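Local coordinates for universal stress protein MJ0577 (Methanocaldococcus jannaschii, PDB 1MJH) that binds ATP together with a manganese ion as a homodimeric member of the universal stress protein A family, at residues 107-112 / 143-148. Numbering follows the deposited sequence.
With ATP (adenosine-5'-triphosphate), chain F.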
loop_
_atom_site.group_PDB
_atom_site.type_symbol
_atom_site.label_atom_id
_atom_site.label_comp_id
_atom_site.label_asym_id
_atom_site.label_seq_id
_atom_site.Cartn_x
_atom_site.Cartn_y
_atom_site.Cartn_z
ATOM N N ILE B 107 -11.480 7.974 -17.049
ATOM C CA ILE B 107 -10.876 8.724 -15.925
ATOM C C ILE B 107 -9.971 7.720 -15.202
ATOM O O ILE B 107 -10.462 6.734 -14.670
ATOM C CB ILE B 107 -12.028 9.220 -15.038
ATOM C CG1 ILE B 107 -13.012 10.132 -15.801
ATOM C CG2 ILE B 107 -11.421 10.023 -13.887
ATOM C CD1 ILE B 107 -14.192 10.586 -14.958
ATOM N N PRO B 108 -8.655 7.955 -15.078
ATOM C CA PRO B 108 -7.766 6.948 -14.514
ATOM C C PRO B 108 -8.185 6.417 -13.167
ATOM O O PRO B 108 -8.267 5.180 -12.988
ATOM C CB PRO B 108 -6.416 7.690 -14.430
ATOM C CG PRO B 108 -6.508 8.517 -15.723
ATOM C CD PRO B 108 -7.928 9.096 -15.684
ATOM N N HIS B 109 -8.460 7.252 -12.151
ATOM C CA HIS B 109 -8.733 6.654 -10.840
ATOM C C HIS B 109 -10.020 5.827 -10.826
ATOM O O HIS B 109 -10.064 4.763 -10.222
ATOM C CB HIS B 109 -8.750 7.693 -9.710
ATOM C CG HIS B 109 -9.984 8.563 -9.641
ATOM N ND1 HIS B 109 -10.056 9.789 -10.264
ATOM C CD2 HIS B 109 -11.167 8.381 -9.006
ATOM C CE1 HIS B 109 -11.245 10.354 -10.028
ATOM N NE2 HIS B 109 -11.904 9.517 -9.293
ATOM N N GLU B 110 -10.992 6.260 -11.626
ATOM C CA GLU B 110 -12.257 5.489 -11.693
ATOM C C GLU B 110 -12.103 4.159 -12.365
ATOM O O GLU B 110 -12.641 3.162 -11.896
ATOM C CB GLU B 110 -13.325 6.351 -12.403
ATOM C CG GLU B 110 -13.667 7.617 -11.643
ATOM C CD GLU B 110 -14.896 8.372 -12.106
ATOM O OE1 GLU B 110 -15.422 8.109 -13.203
ATOM O OE2 GLU B 110 -15.377 9.270 -11.378
ATOM N N GLU B 111 -11.311 4.089 -13.464
ATOM C CA GLU B 111 -11.108 2.827 -14.127
ATOM C C GLU B 111 -10.281 1.865 -13.315
ATOM O O GLU B 111 -10.487 0.639 -13.365
ATOM C CB GLU B 111 -10.453 3.029 -15.524
ATOM C CG GLU B 111 -11.358 3.818 -16.473
ATOM C CD GLU B 111 -12.481 2.923 -16.984
ATOM O OE1 GLU B 111 -12.424 1.691 -16.926
ATOM O OE2 GLU B 111 -13.447 3.564 -17.451
ATOM N N ILE B 112 -9.271 2.375 -12.563
ATOM C CA ILE B 112 -8.483 1.449 -11.734
ATOM C C ILE B 112 -9.359 0.790 -10.690
ATOM O O ILE B 112 -9.298 -0.409 -10.469
ATOM C CB ILE B 112 -7.310 2.211 -11.097
ATOM C CG1 ILE B 112 -6.376 2.705 -12.217
ATOM C CG2 ILE B 112 -6.559 1.352 -10.068
ATOM C CD1 ILE B 112 -5.326 3.736 -11.702
ATOM N N THR B 143 -3.402 7.876 -7.000
ATOM C CA THR B 143 -3.211 6.982 -5.856
ATOM C C THR B 143 -4.072 7.364 -4.664
ATOM O O THR B 143 -4.667 6.475 -4.056
ATOM C CB THR B 143 -1.730 6.929 -5.393
ATOM O OG1 THR B 143 -1.026 6.604 -6.609
ATOM C CG2 THR B 143 -1.560 5.905 -4.300
ATOM N N GLU B 144 -4.148 8.666 -4.349
ATOM C CA GLU B 144 -5.015 9.041 -3.223
ATOM C C GLU B 144 -6.471 8.650 -3.482
ATOM O O GLU B 144 -7.081 8.095 -2.584
ATOM C CB GLU B 144 -4.909 10.556 -2.985
ATOM C CG GLU B 144 -5.673 10.863 -1.660
ATOM C CD GLU B 144 -5.478 12.284 -1.211
ATOM O OE1 GLU B 144 -4.576 12.998 -1.695
ATOM O OE2 GLU B 144 -6.256 12.733 -0.320
ATOM N N ASN B 145 -6.976 8.865 -4.694
ATOM C CA ASN B 145 -8.371 8.419 -4.957
ATOM C C ASN B 145 -8.535 6.918 -4.954
ATOM O O ASN B 145 -9.579 6.406 -4.517
ATOM C CB ASN B 145 -8.774 8.918 -6.350
ATOM C CG ASN B 145 -9.346 10.298 -6.394
ATOM O OD1 ASN B 145 -10.340 10.639 -5.731
ATOM N ND2 ASN B 145 -8.751 11.172 -7.222
ATOM N N VAL B 146 -7.561 6.151 -5.499
ATOM C CA VAL B 146 -7.721 4.694 -5.451
ATOM C C VAL B 146 -7.681 4.163 -4.033
ATOM O O VAL B 146 -8.471 3.261 -3.680
ATOM C CB VAL B 146 -6.608 4.016 -6.299
ATOM C CG1 VAL B 146 -6.572 2.511 -6.014
ATOM C CG2 VAL B 146 -6.875 4.407 -7.762
ATOM N N ILE B 147 -6.806 4.697 -3.158
ATOM C CA ILE B 147 -6.814 4.171 -1.792
ATOM C C ILE B 147 -8.162 4.466 -1.111
ATOM O O ILE B 147 -8.662 3.635 -0.340
ATOM C CB ILE B 147 -5.666 4.833 -0.985
ATOM C CG1 ILE B 147 -4.307 4.283 -1.498
ATOM C CG2 ILE B 147 -5.834 4.600 0.502
ATOM C CD1 ILE B 147 -3.213 5.217 -0.943
ATOM N N LYS B 148 -8.674 5.662 -1.275
ATOM C CA LYS B 148 -9.917 6.096 -0.618
ATOM C C LYS B 148 -11.146 5.429 -1.238
ATOM O O LYS B 148 -12.118 5.289 -0.511
ATOM C CB LYS B 148 -10.095 7.615 -0.758
ATOM C CG LYS B 148 -9.040 8.333 0.113
ATOM C CD LYS B 148 -9.186 9.825 0.128
ATOM C CE LYS B 148 -8.331 10.432 1.255
ATOM N NZ LYS B 148 -8.459 11.937 1.081
HETATM P PG ATP F . -1.328 13.996 -10.595
HETATM O O1G ATP F . -2.286 14.078 -9.458
HETATM O O2G ATP F . -1.894 13.177 -11.615
HETATM O O3G ATP F . -0.936 15.316 -11.112
HETATM P PB ATP F . 1.088 12.316 -10.369
HETATM O O1B ATP F . 2.399 12.713 -9.837
HETATM O O2B ATP F . 1.139 12.187 -11.829
HETATM O O3B ATP F . -0.010 13.339 -9.895
HETATM P PA ATP F . -0.483 9.811 -9.991
HETATM O O1A ATP F . -1.386 9.821 -8.866
HETATM O O2A ATP F . -1.035 9.999 -11.289
HETATM O O3A ATP F . 0.678 10.933 -9.690
HETATM O "O5'" ATP F . 0.445 8.547 -10.158
HETATM C "C5'" ATP F . 0.375 7.538 -9.119
HETATM C "C4'" ATP F . 0.311 6.164 -9.761
HETATM O "O4'" ATP F . -1.034 6.030 -10.372
HETATM C "C3'" ATP F . 1.254 5.888 -10.921
HETATM O "O3'" ATP F . 2.578 5.535 -10.496
HETATM C "C2'" ATP F . 0.500 4.732 -11.624
HETATM O "O2'" ATP F . 0.738 3.509 -10.899
HETATM C "C1'" ATP F . -0.969 5.209 -11.481
HETATM N N9 ATP F . -1.472 5.908 -12.656
HETATM C C8 ATP F . -1.548 7.235 -12.896
HETATM N N7 ATP F . -2.139 7.542 -14.036
HETATM C C5 ATP F . -2.412 6.379 -14.583
HETATM C C6 ATP F . -3.027 6.078 -15.787
HETATM N N6 ATP F . -3.420 7.046 -16.617
HETATM N N1 ATP F . -3.183 4.790 -16.077
HETATM C C2 ATP F . -2.792 3.803 -15.206
HETATM N N3 ATP F . -2.197 3.995 -14.016
HETATM C C4 ATP F . -2.030 5.323 -13.818
#
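Segments 108-112 and 143-148, parts of helices 108-118 and 141-149, run side by side in nearly the same direction, their axes 8.9 Å apart at the closest and crossing at -34°, the CA atoms of His-109 and Val-146 being the nearest pair across the two segments. No hydrogen bond joins them; flat groups and methyls do the work. The imidazole of His-109 stacks on the side-chain amide of Asn-145, the two planes 17° apart, with CB of Asn-145 3.5 Å from CG of His-109. ND2 of Asn-145 lies over the ring near its rim, 3.6 Å from ND1, and also makes a weak hydrogen bond to the carbonyl of Ser-141 one turn earlier. On the opposite face CG of Glu-110 sits above the plane, offset toward the rim, so that the ring has neighbours on both faces. With chi1 at 76°, CG of His-109 sits between its backbone N and carbonyl carbon, a rotation that turns one ring face to the Asn-145 amide. Replacing this histidine by an alanine removes the imidazole and would probably leave a gap between the helices and the Asn-145 amide without its stacking partner, freer to turn. Deeper in, CG2 of Val-146 meets CG2 of Ile-112 at 3.8 Å, the two side chains crossing at about a right angle. Helix 108-118 follows strand 98-106 and helix 141-149 follows strand 123-127, in the parallel-sheet alpha/beta fold of the universal stress proteins; Val-146 also rests on Ile-124 and Met-126, and Ile-112 on Leu-39. The same helices line the ATP site at their N-terminal ends. CG of Pro-108 approaches the adenine amino nitrogen N6 to 3.5 Å, and CD1 of Ile-112 comes within 3.9 Å of N3 of the same base. On the other helix, the backbone N of Thr-143 gives a weak hydrogen bond to O1A of the alpha-phosphate, 3.4 Å long, while its hydroxyl is hydrogen-bonded with the carbonyl of Gly-127.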